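Local coordinates for protein design 2L4HC2_11 (Synthetic construct, PDB 5J2L), which is a computationally designed helical hairpin that pairs with a second copy of itself, its oligomer specificity intended to come from designed hydrogen-bond networks, at residues Tyr9-Ala14 with Glu72-Ile77; Glu26-Arg31 with Ile57-Glu62; Lys30-Ile35 with Lys51-Ile56. All blocks are in the same frame, centred on the assembly; numbering follows the deposited sequence.

Contact 1: residues Tyr9-Ala14 with Glu72-Ile77; sequences YKLREA and EELEKI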
loop_
_atom_site.group_PDB
_atom_site.type_symbol
_atom_site.label_atom_id
_atom_site.label_comp_id
_atom_site.label_asym_id
_atom_site.label_seq_id
_atom_site.Cartn_x
_atom_site.Cartn_y
_atom_site.Cartn_z
ATOM N N TYR A 9 19.925 -6.498 18.048
ATOM C CA TYR A 9 19.342 -7.654 17.395
ATOM C C TYR A 9 18.001 -7.297 16.761
ATOM O O TYR A 9 17.771 -7.620 15.598
ATOM C CB TYR A 9 19.149 -8.804 18.383
ATOM C CG TYR A 9 18.348 -9.939 17.798
ATOM C CD1 TYR A 9 18.954 -10.933 17.040
ATOM C CD2 TYR A 9 16.975 -9.969 18.005
ATOM C CE1 TYR A 9 18.190 -11.959 16.505
ATOM C CE2 TYR A 9 16.210 -10.986 17.469
ATOM C CZ TYR A 9 16.816 -11.981 16.724
ATOM O OH TYR A 9 16.061 -12.999 16.200
ATOM N N LYS A 10 17.128 -6.660 17.536
ATOM C CA LYS A 10 15.788 -6.318 17.077
ATOM C C LYS A 10 15.846 -5.268 15.966
ATOM O O LYS A 10 15.018 -5.280 15.061
ATOM C CB LYS A 10 14.928 -5.848 18.259
ATOM C CG LYS A 10 14.675 -6.930 19.314
ATOM C CD LYS A 10 13.867 -8.101 18.754
ATOM C CE LYS A 10 12.370 -7.791 18.667
ATOM N NZ LYS A 10 11.604 -8.903 18.003
ATOM N N LEU A 11 16.836 -4.385 16.023
ATOM C CA LEU A 11 17.025 -3.388 14.993
ATOM C C LEU A 11 17.431 -4.076 13.694
ATOM O O LEU A 11 16.926 -3.730 12.628
ATOM C CB LEU A 11 18.065 -2.360 15.436
ATOM C CG LEU A 11 17.636 -1.437 16.590
ATOM C CD1 LEU A 11 18.844 -0.645 17.077
ATOM C CD2 LEU A 11 16.545 -0.491 16.100
ATOM N N ARG A 12 18.309 -5.087 13.782
ATOM C CA ARG A 12 18.684 -5.827 12.575
ATOM C C ARG A 12 17.471 -6.552 12.017
ATOM O O ARG A 12 17.265 -6.560 10.803
ATOM C CB ARG A 12 19.830 -6.792 12.828
ATOM C CG ARG A 12 21.174 -6.103 13.015
ATOM C CD ARG A 12 22.327 -7.051 12.960
ATOM N NE ARG A 12 22.295 -8.001 14.052
ATOM C CZ ARG A 12 22.778 -7.743 15.278
ATOM N NH1 ARG A 12 23.304 -6.565 15.535
ATOM N NH2 ARG A 12 22.715 -8.668 16.215
ATOM N N GLU A 13 16.654 -7.120 12.903
ATOM C CA GLU A 13 15.416 -7.777 12.510
ATOM C C GLU A 13 14.512 -6.819 11.716
ATOM O O GLU A 13 14.018 -7.169 10.646
ATOM C CB GLU A 13 14.658 -8.293 13.726
ATOM C CG GLU A 13 13.349 -8.985 13.386
ATOM C CD GLU A 13 12.586 -9.422 14.611
ATOM O OE1 GLU A 13 12.963 -9.024 15.683
ATOM O OE2 GLU A 13 11.633 -10.157 14.480
ATOM N N ALA A 14 14.287 -5.631 12.264
ATOM C CA ALA A 14 13.426 -4.640 11.615
ATOM C C ALA A 14 13.990 -4.232 10.262
ATOM O O ALA A 14 13.235 -4.101 9.301
ATOM C CB ALA A 14 13.242 -3.434 12.508
ATOM N N GLU A 72 5.731 -0.423 16.141
ATOM C CA GLU A 72 5.506 -0.746 17.545
ATOM C C GLU A 72 6.788 -1.231 18.215
ATOM O O GLU A 72 7.089 -0.834 19.343
ATOM C CB GLU A 72 4.394 -1.776 17.694
ATOM C CG GLU A 72 3.018 -1.237 17.327
ATOM C CD GLU A 72 1.915 -2.250 17.473
ATOM O OE1 GLU A 72 2.162 -3.301 18.015
ATOM O OE2 GLU A 72 0.820 -1.968 17.041
ATOM N N GLU A 73 7.555 -2.061 17.516
ATOM C CA GLU A 73 8.798 -2.547 18.085
ATOM C C GLU A 73 9.842 -1.422 18.174
ATOM O O GLU A 73 10.574 -1.339 19.166
ATOM C CB GLU A 73 9.291 -3.764 17.300
ATOM C CG GLU A 73 8.435 -5.029 17.486
ATOM C CD GLU A 73 8.441 -5.583 18.914
ATOM O OE1 GLU A 73 9.477 -5.518 19.533
ATOM O OE2 GLU A 73 7.433 -6.096 19.377
ATOM N N LEU A 74 9.882 -0.525 17.185
ATOM C CA LEU A 74 10.785 0.615 17.278
ATOM C C LEU A 74 10.352 1.524 18.421
ATOM O O LEU A 74 11.189 2.152 19.063
ATOM C CB LEU A 74 10.872 1.408 15.967
ATOM C CG LEU A 74 11.589 0.722 14.798
ATOM C CD1 LEU A 74 11.466 1.593 13.547
ATOM C CD2 LEU A 74 13.049 0.521 15.164
ATOM N N GLU A 75 9.043 1.580 18.680
ATOM C CA GLU A 75 8.514 2.353 19.802
ATOM C C GLU A 75 9.148 1.886 21.088
ATOM O O GLU A 75 9.606 2.691 21.895
ATOM C CB GLU A 75 6.992 2.222 19.927
ATOM C CG GLU A 75 6.425 2.932 21.157
ATOM C CD GLU A 75 4.932 2.730 21.364
ATOM O OE1 GLU A 75 4.253 2.338 20.436
ATOM O OE2 GLU A 75 4.481 2.939 22.478
ATOM N N LYS A 76 9.155 0.576 21.279
ATOM C CA LYS A 76 9.684 -0.029 22.487
ATOM C C LYS A 76 11.164 0.318 22.654
ATOM O O LYS A 76 11.617 0.649 23.751
ATOM C CB LYS A 76 9.459 -1.531 22.423
ATOM C CG LYS A 76 7.995 -1.919 22.492
ATOM C CD LYS A 76 7.806 -3.413 22.319
ATOM C CE LYS A 76 6.332 -3.754 22.155
ATOM N NZ LYS A 76 6.116 -5.196 21.861
ATOM N N ILE A 77 11.905 0.260 21.550
ATOM C CA ILE A 77 13.334 0.550 21.592
ATOM C C ILE A 77 13.593 2.035 21.871
ATOM O O ILE A 77 14.321 2.382 22.802
ATOM C CB ILE A 77 14.011 0.146 20.274
ATOM C CG1 ILE A 77 13.957 -1.372 20.099
ATOM C CG2 ILE A 77 15.457 0.624 20.281
ATOM C CD1 ILE A 77 14.340 -1.839 18.706
#
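Leu11 and Leu74 meet methyl to methyl, their CD2 atoms 3.8 Å apart; the two side chains cross at about a right angle, and the contact is made by one CD2 branch from each leucine. Ile77 comes at Leu11 more slantwise. Its CD1 reaches Leu11 CD2 at 3.7 Å, touching that methyl and lying almost as near to the branch point, Leu11 CG. The reach depends on the torsion of Ile77: CG1 stands anti to the carbonyl carbon (chi1 -66°) and the chain runs on extended, so CD1 is carried out from the helix to the facing one. The same methyl touches Lys10 CB at 4.1 Å, and the aliphatic root of the lysine thus covers the outer margin of the apolar layer. Leucine and isoleucine suit this buried layer because branched, uncharged chains mesh without leaving polar atoms to be satisfied.

Further out the chemistry changes. Lys10 curls through bends at chi2 and chi3, and its CE passes 3.8 Å from Glu73 OE1, but NZ remains 4.3 Å from that oxygen, beyond a salt bridge. Each charge is instead matched on its own helix: Lys10 NZ bonds Glu13 OE1 at 2.7 Å, on the syn side of the carboxylate, whereas Lys76 NZ meets Glu73 OE2 at 3.0 Å from above the carboxylate plane. The attraction across the gap is therefore probably only a modest electrostatic one. The axes of the two segments run antiparallel at 155°, on helix 7-41 and helix 46-80 near the chain ends, and the second subunit closes the apolar side, with its Ile78 packing on Ala14 and Leu74 and its Arg81 on Leu11.

Contact 2: residues Glu26-Arg31 with Ile57-Glu62; sequences EEIRKR and IRRLQE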
loop_
_atom_site.group_PDB
_atom_site.type_symbol
_atom_site.label_atom_id
_atom_site.label_comp_id
_atom_site.label_asym_id
_atom_site.label_seq_id
_atom_site.Cartn_x
_atom_site.Cartn_y
_atom_site.Cartn_z
ATOM N N GLU A 26 8.062 -2.630 -4.655
ATOM C CA GLU A 26 8.428 -2.619 -6.067
ATOM C C GLU A 26 7.529 -3.575 -6.852
ATOM O O GLU A 26 7.164 -3.288 -7.990
ATOM C CB GLU A 26 9.914 -2.963 -6.271
ATOM C CG GLU A 26 10.370 -2.899 -7.728
ATOM C CD GLU A 26 10.274 -1.517 -8.334
ATOM O OE1 GLU A 26 10.357 -0.549 -7.609
ATOM O OE2 GLU A 26 10.107 -1.437 -9.531
ATOM N N GLU A 27 7.180 -4.702 -6.249
ATOM C CA GLU A 27 6.304 -5.649 -6.913
ATOM C C GLU A 27 4.915 -5.048 -7.104
ATOM O O GLU A 27 4.331 -5.178 -8.174
ATOM C CB GLU A 27 6.208 -6.951 -6.132
ATOM C CG GLU A 27 7.489 -7.761 -6.104
ATOM C CD GLU A 27 7.330 -9.070 -5.388
ATOM O OE1 GLU A 27 6.246 -9.351 -4.924
ATOM O OE2 GLU A 27 8.289 -9.801 -5.324
ATOM N N ILE A 28 4.396 -4.378 -6.079
ATOM C CA ILE A 28 3.089 -3.734 -6.162
ATOM C C ILE A 28 3.070 -2.688 -7.262
ATOM O O ILE A 28 2.103 -2.599 -8.020
ATOM C CB ILE A 28 2.667 -3.145 -4.807
ATOM C CG1 ILE A 28 2.376 -4.310 -3.840
ATOM C CG2 ILE A 28 1.480 -2.193 -4.949
ATOM C CD1 ILE A 28 2.230 -3.899 -2.397
ATOM N N ARG A 29 4.139 -1.903 -7.335
ATOM C CA ARG A 29 4.271 -0.880 -8.353
ATOM C C ARG A 29 4.278 -1.511 -9.747
ATOM O O ARG A 29 3.598 -1.030 -10.648
ATOM C CB ARG A 29 5.512 -0.053 -8.149
ATOM C CG ARG A 29 5.612 1.112 -9.115
ATOM C CD ARG A 29 6.820 1.941 -8.890
ATOM N NE ARG A 29 6.785 3.136 -9.719
ATOM C CZ ARG A 29 7.191 3.202 -11.001
ATOM N NH1 ARG A 29 7.677 2.132 -11.598
ATOM N NH2 ARG A 29 7.092 4.348 -11.655
ATOM N N LYS A 30 5.038 -2.585 -9.919
ATOM C CA LYS A 30 5.078 -3.263 -11.210
ATOM C C LYS A 30 3.725 -3.838 -11.594
ATOM O O LYS A 30 3.307 -3.693 -12.746
ATOM C CB LYS A 30 6.144 -4.356 -11.226
ATOM C CG LYS A 30 7.568 -3.819 -11.251
ATOM C CD LYS A 30 8.589 -4.947 -11.276
ATOM C CE LYS A 30 10.016 -4.398 -11.325
ATOM N NZ LYS A 30 11.035 -5.485 -11.290
ATOM N N ARG A 31 3.029 -4.447 -10.635
ATOM C CA ARG A 31 1.710 -5.006 -10.900
ATOM C C ARG A 31 0.699 -3.937 -11.293
ATOM O O ARG A 31 -0.083 -4.155 -12.212
ATOM C CB ARG A 31 1.190 -5.794 -9.720
ATOM C CG ARG A 31 1.828 -7.146 -9.539
ATOM C CD ARG A 31 1.418 -8.020 -10.667
ATOM N NE ARG A 31 -0.012 -8.254 -10.619
ATOM C CZ ARG A 31 -0.853 -8.298 -11.675
ATOM N NH1 ARG A 31 -0.437 -8.126 -12.913
ATOM N NH2 ARG A 31 -2.134 -8.512 -11.453
ATOM N N ILE A 57 -5.003 -4.490 -3.332
ATOM C CA ILE A 57 -5.399 -3.884 -2.079
ATOM C C ILE A 57 -5.018 -4.777 -0.914
ATOM O O ILE A 57 -4.483 -4.300 0.084
ATOM C CB ILE A 57 -6.897 -3.540 -2.080
ATOM C CG1 ILE A 57 -7.146 -2.398 -3.072
ATOM C CG2 ILE A 57 -7.371 -3.185 -0.689
ATOM C CD1 ILE A 57 -8.611 -2.148 -3.375
ATOM N N ARG A 58 -5.282 -6.064 -1.054
ATOM C CA ARG A 58 -4.975 -7.017 -0.008
ATOM C C ARG A 58 -3.480 -6.923 0.337
ATOM O O ARG A 58 -3.099 -6.884 1.510
ATOM C CB ARG A 58 -5.380 -8.426 -0.449
ATOM C CG ARG A 58 -5.340 -9.481 0.642
ATOM C CD ARG A 58 -5.521 -10.848 0.102
ATOM N NE ARG A 58 -4.393 -11.200 -0.735
ATOM C CZ ARG A 58 -3.177 -11.511 -0.249
ATOM N NH1 ARG A 58 -2.979 -11.506 1.052
ATOM N NH2 ARG A 58 -2.186 -11.805 -1.071
ATOM N N ARG A 59 -2.642 -6.866 -0.696
ATOM C CA ARG A 59 -1.208 -6.766 -0.532
ATOM C C ARG A 59 -0.808 -5.468 0.182
ATOM O O ARG A 59 0.050 -5.478 1.063
ATOM C CB ARG A 59 -0.522 -6.887 -1.896
ATOM C CG ARG A 59 -0.648 -8.276 -2.508
ATOM C CD ARG A 59 0.126 -8.444 -3.767
ATOM N NE ARG A 59 1.557 -8.427 -3.519
ATOM C CZ ARG A 59 2.505 -8.544 -4.468
ATOM N NH1 ARG A 59 2.154 -8.688 -5.729
ATOM N NH2 ARG A 59 3.781 -8.524 -4.116
ATOM N N LEU A 60 -1.434 -4.354 -0.174
ATOM C CA LEU A 60 -1.124 -3.102 0.499
ATOM C C LEU A 60 -1.503 -3.178 1.965
ATOM O O LEU A 60 -0.769 -2.695 2.819
ATOM C CB LEU A 60 -1.837 -1.904 -0.171
ATOM C CG LEU A 60 -1.296 -1.468 -1.533
ATOM C CD1 LEU A 60 -2.231 -0.420 -2.135
ATOM C CD2 LEU A 60 0.091 -0.885 -1.347
ATOM N N GLN A 61 -2.646 -3.790 2.248
ATOM C CA GLN A 61 -3.118 -3.920 3.613
ATOM C C GLN A 61 -2.137 -4.757 4.427
ATOM O O GLN A 61 -1.838 -4.433 5.576
ATOM C CB GLN A 61 -4.509 -4.525 3.625
ATOM C CG GLN A 61 -5.579 -3.614 3.060
ATOM C CD GLN A 61 -6.935 -4.295 3.008
ATOM O OE1 GLN A 61 -7.035 -5.525 2.945
ATOM N NE2 GLN A 61 -7.994 -3.502 3.036
ATOM N N GLU A 62 -1.626 -5.819 3.823
ATOM C CA GLU A 62 -0.644 -6.650 4.499
ATOM C C GLU A 62 0.635 -5.873 4.776
ATOM O O GLU A 62 1.210 -5.974 5.862
ATOM C CB GLU A 62 -0.339 -7.913 3.694
ATOM C CG GLU A 62 -1.477 -8.923 3.655
ATOM C CD GLU A 62 -1.147 -10.175 2.883
ATOM O OE1 GLU A 62 -0.229 -10.163 2.094
ATOM O OE2 GLU A 62 -1.815 -11.162 3.098
HETATM O O HOH W 1 -0.793 -9.241 -7.388
#
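Segments 26-31 and 57-62 run nearly antiparallel, their axes 10.8 Å apart at an angle of 161°, with Ile28 facing Arg59 at the closest approach of the CA atoms. Arg59 spans the gap. Its CG is anti to the carbonyl carbon (chi1 -68°), and the chain stays extended until a bend at chi3 swings the guanidinium toward Glu27. There Arg59 NH2 donates to Glu27 OE1 at 2.7 Å, a salt-bridging hydrogen bond bent to 137°. The carboxylate lies near the guanidinium plane at its edge and is met through the anti lone pair of OE1, with the two flat groups turned steeply against each other. A long, flexible arginine suits such a border position, since its aliphatic part can lie against apolar neighbours while its charge reaches the surface.

Ile28 runs antiparallel alongside Arg59, its CG1 over one guanidinium face, off-centre, and its CD1 4.1 Å from Arg59 CB. The two segments are part of an antiparallel helical hairpin, helix 7-41 and helix 46-80, which pairs with a second copy to give a four-helix bundle; beneath the charged border its apolar row continues to the dimer interface. In that row Ile28 CD1 touches Leu60 CD2 at 3.8 Å, the chains crossing at a slant. The second subunit adds its Ser64 against Ile28 and its Leu67 against Leu60.

Arg31 CG stands 4.1 Å from Arg59 NH1, and a water is weakly bonded by both Arg31 NE and Arg59 NH1. The two guanidinium planes are nearly coplanar, but the strongest polar partner of Arg31 is Glu52, two turns nearer the interhelical loop than Arg59.

Contact 3: residues Lys30-Ile35 with Lys51-Ile56; sequences KRLKEI and KELREI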
loop_
_atom_site.group_PDB
_atom_site.type_symbol
_atom_site.label_atom_id
_atom_site.label_comp_id
_atom_site.label_asym_id
_atom_site.label_seq_id
_atom_site.Cartn_x
_atom_site.Cartn_y
_atom_site.Cartn_z
ATOM N N LYS A 30 5.038 -2.585 -9.919
ATOM C CA LYS A 30 5.078 -3.263 -11.210
ATOM C C LYS A 30 3.725 -3.838 -11.594
ATOM O O LYS A 30 3.307 -3.693 -12.746
ATOM C CB LYS A 30 6.144 -4.356 -11.226
ATOM C CG LYS A 30 7.568 -3.819 -11.251
ATOM C CD LYS A 30 8.589 -4.947 -11.276
ATOM C CE LYS A 30 10.016 -4.398 -11.325
ATOM N NZ LYS A 30 11.035 -5.485 -11.290
ATOM N N ARG A 31 3.029 -4.447 -10.635
ATOM C CA ARG A 31 1.710 -5.006 -10.900
ATOM C C ARG A 31 0.699 -3.937 -11.293
ATOM O O ARG A 31 -0.083 -4.155 -12.212
ATOM C CB ARG A 31 1.190 -5.794 -9.720
ATOM C CG ARG A 31 1.828 -7.146 -9.539
ATOM C CD ARG A 31 1.418 -8.020 -10.667
ATOM N NE ARG A 31 -0.012 -8.254 -10.619
ATOM C CZ ARG A 31 -0.853 -8.298 -11.675
ATOM N NH1 ARG A 31 -0.437 -8.126 -12.913
ATOM N NH2 ARG A 31 -2.134 -8.512 -11.453
ATOM N N LEU A 32 0.709 -2.790 -10.623
ATOM C CA LEU A 32 -0.222 -1.726 -10.992
ATOM C C LEU A 32 0.032 -1.244 -12.429
ATOM O O LEU A 32 -0.920 -0.939 -13.150
ATOM C CB LEU A 32 -0.167 -0.586 -9.958
ATOM C CG LEU A 32 -0.834 -0.914 -8.596
ATOM C CD1 LEU A 32 -0.484 0.154 -7.570
ATOM C CD2 LEU A 32 -2.353 -0.967 -8.793
ATOM N N LYS A 33 1.304 -1.200 -12.850
ATOM C CA LYS A 33 1.624 -0.846 -14.241
ATOM C C LYS A 33 1.045 -1.863 -15.196
ATOM O O LYS A 33 0.469 -1.505 -16.227
ATOM C CB LYS A 33 3.139 -0.750 -14.467
ATOM C CG LYS A 33 3.802 0.460 -13.859
ATOM C CD LYS A 33 5.316 0.448 -14.104
ATOM C CE LYS A 33 5.648 0.680 -15.581
ATOM N NZ LYS A 33 7.121 0.694 -15.842
ATOM N N GLU A 34 1.191 -3.141 -14.843
ATOM C CA GLU A 34 0.686 -4.221 -15.672
ATOM C C GLU A 34 -0.833 -4.122 -15.803
ATOM O O GLU A 34 -1.395 -4.278 -16.892
ATOM C CB GLU A 34 1.110 -5.583 -15.089
ATOM C CG GLU A 34 2.600 -5.880 -15.179
ATOM C CD GLU A 34 3.032 -7.138 -14.438
ATOM O OE1 GLU A 34 2.193 -7.880 -13.989
ATOM O OE2 GLU A 34 4.215 -7.336 -14.293
ATOM N N ILE A 35 -1.490 -3.833 -14.686
ATOM C CA ILE A 35 -2.948 -3.781 -14.662
ATOM C C ILE A 35 -3.402 -2.604 -15.536
ATOM O O ILE A 35 -4.345 -2.737 -16.324
ATOM C CB ILE A 35 -3.456 -3.670 -13.209
ATOM C CG1 ILE A 35 -3.115 -4.969 -12.462
ATOM C CG2 ILE A 35 -4.968 -3.462 -13.191
ATOM C CD1 ILE A 35 -3.295 -4.882 -10.949
ATOM N N LYS A 51 -10.772 -8.075 -10.034
ATOM C CA LYS A 51 -10.124 -9.136 -9.275
ATOM C C LYS A 51 -8.651 -8.818 -9.033
ATOM O O LYS A 51 -8.143 -9.013 -7.933
ATOM C CB LYS A 51 -10.262 -10.484 -9.959
ATOM C CG LYS A 51 -9.598 -11.597 -9.155
ATOM C CD LYS A 51 -9.799 -12.964 -9.781
ATOM C CE LYS A 51 -9.055 -14.020 -8.968
ATOM N NZ LYS A 51 -9.249 -15.389 -9.512
ATOM N N GLU A 52 -7.958 -8.351 -10.065
ATOM C CA GLU A 52 -6.541 -8.060 -9.895
ATOM C C GLU A 52 -6.322 -6.882 -8.928
ATOM O O GLU A 52 -5.388 -6.906 -8.127
ATOM C CB GLU A 52 -5.863 -7.847 -11.260
ATOM C CG GLU A 52 -5.796 -9.147 -12.077
ATOM C CD GLU A 52 -5.000 -9.097 -13.367
ATOM O OE1 GLU A 52 -3.959 -8.478 -13.398
ATOM O OE2 GLU A 52 -5.429 -9.717 -14.319
ATOM N N LEU A 53 -7.192 -5.876 -8.981
ATOM C CA LEU A 53 -7.062 -4.729 -8.097
ATOM C C LEU A 53 -7.384 -5.097 -6.643
ATOM O O LEU A 53 -6.739 -4.598 -5.720
ATOM C CB LEU A 53 -7.925 -3.593 -8.615
ATOM C CG LEU A 53 -7.416 -2.983 -9.925
ATOM C CD1 LEU A 53 -8.445 -2.005 -10.476
ATOM C CD2 LEU A 53 -6.084 -2.278 -9.654
ATOM N N ARG A 54 -8.353 -5.998 -6.473
ATOM C CA ARG A 54 -8.750 -6.547 -5.198
ATOM C C ARG A 54 -7.504 -7.127 -4.516
ATOM O O ARG A 54 -7.247 -6.865 -3.341
ATOM C CB ARG A 54 -9.872 -7.595 -5.425
ATOM C CG ARG A 54 -10.502 -8.228 -4.202
ATOM C CD ARG A 54 -11.646 -9.178 -4.508
ATOM N NE ARG A 54 -12.848 -8.500 -5.011
ATOM C CZ ARG A 54 -13.416 -8.611 -6.240
ATOM N NH1 ARG A 54 -12.942 -9.441 -7.151
ATOM N NH2 ARG A 54 -14.491 -7.876 -6.512
ATOM N N GLU A 55 -6.718 -7.885 -5.288
ATOM C CA GLU A 55 -5.483 -8.498 -4.805
ATOM C C GLU A 55 -4.421 -7.446 -4.442
ATOM O O GLU A 55 -3.741 -7.589 -3.425
ATOM C CB GLU A 55 -4.976 -9.519 -5.827
ATOM C CG GLU A 55 -3.646 -10.206 -5.481
ATOM C CD GLU A 55 -3.648 -10.992 -4.191
ATOM O OE1 GLU A 55 -4.691 -11.216 -3.622
ATOM O OE2 GLU A 55 -2.580 -11.381 -3.775
ATOM N N ILE A 56 -4.293 -6.383 -5.241
ATOM C CA ILE A 56 -3.357 -5.319 -4.892
ATOM C C ILE A 56 -3.720 -4.716 -3.554
ATOM O O ILE A 56 -2.852 -4.461 -2.728
ATOM C CB ILE A 56 -3.295 -4.167 -5.929
ATOM C CG1 ILE A 56 -2.737 -4.635 -7.270
ATOM C CG2 ILE A 56 -2.430 -3.040 -5.365
ATOM C CD1 ILE A 56 -1.306 -5.108 -7.200
HETATM O O HOH W 2 -3.232 -8.533 -8.956
#
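The charged seam of the helical hairpin becomes a three-residue salt-bridge network here, with Arg31 between Glu34 on its own helix and Glu52 on the facing one. Arg31 NH2 donates to Glu52 OE1 at 2.7 Å along an almost straight line (173°), while NH1 gives a 2.9 Å bond to Glu34 OE1. Both oxygens lie close to the guanidinium plane, at its edge, and both are met on the anti side of their carboxylates, that of Glu52 from a direction clearly tilted out of its plane. Bends at chi2 and chi3 (-68° and -65°) carry the guanidinium across toward the facing helix and present its two terminal nitrogens to these partners. A water accepts from NH2 and donates to the backbone O of Glu52, so this one nitrogen is tied to both the side chain and the main chain of Glu52. Two bridges and a water probably hold the flat group firmly against rotation. With a leucine in place of Arg31, Glu34 and Glu52 would probably both lose their positive partner, and the water its donor.

Glutamate suits position 52 because its aliphatic stem can pack inward while the carboxylate reaches the seam: Glu52 CB lies 3.9 Å from Ile35 CD1, the two side chains lying alongside and pointing opposite ways. Ile35 and Ile56 reach toward each other tip to tip, CD1 to CG1 at 3.7 Å. Ile56 CD1 turns outward to Arg31 CB at 3.6 Å, under the bent arginine. Deeper still, Leu32 CD2 and Leu53 CD2 face each other at 4.0 Å, and Ile57 of the second subunit packs on both Ile35 and Leu53. The arrangement is that of an antiparallel hairpin forming half of a dimeric four-helix bundle, its leucine and isoleucine core flanked by charged residues.

How the contacts relate
All three contacts join helix 7-41 to helix 46-80, and in each the apolar side meets the second subunit. Contact 1 lies near the chain ends, about 31 Å between centres from contact 3, on the opposite side of the chain's centre; contact 2 is the most central. Contacts 1 and 3 are largely buried, contact 2 only partly. Leucine and isoleucine form the inner layer throughout, but the charged border differs: in contact 1 the salt bridges stay within each helix, whereas contacts 2 and 3 each have one that crosses the gap, contact 3 in addition to a bridge within its helix. Those two adjoin, sharing Arg31 and touching through Ile28 and Ile56, so they are neighbouring parts of one interface.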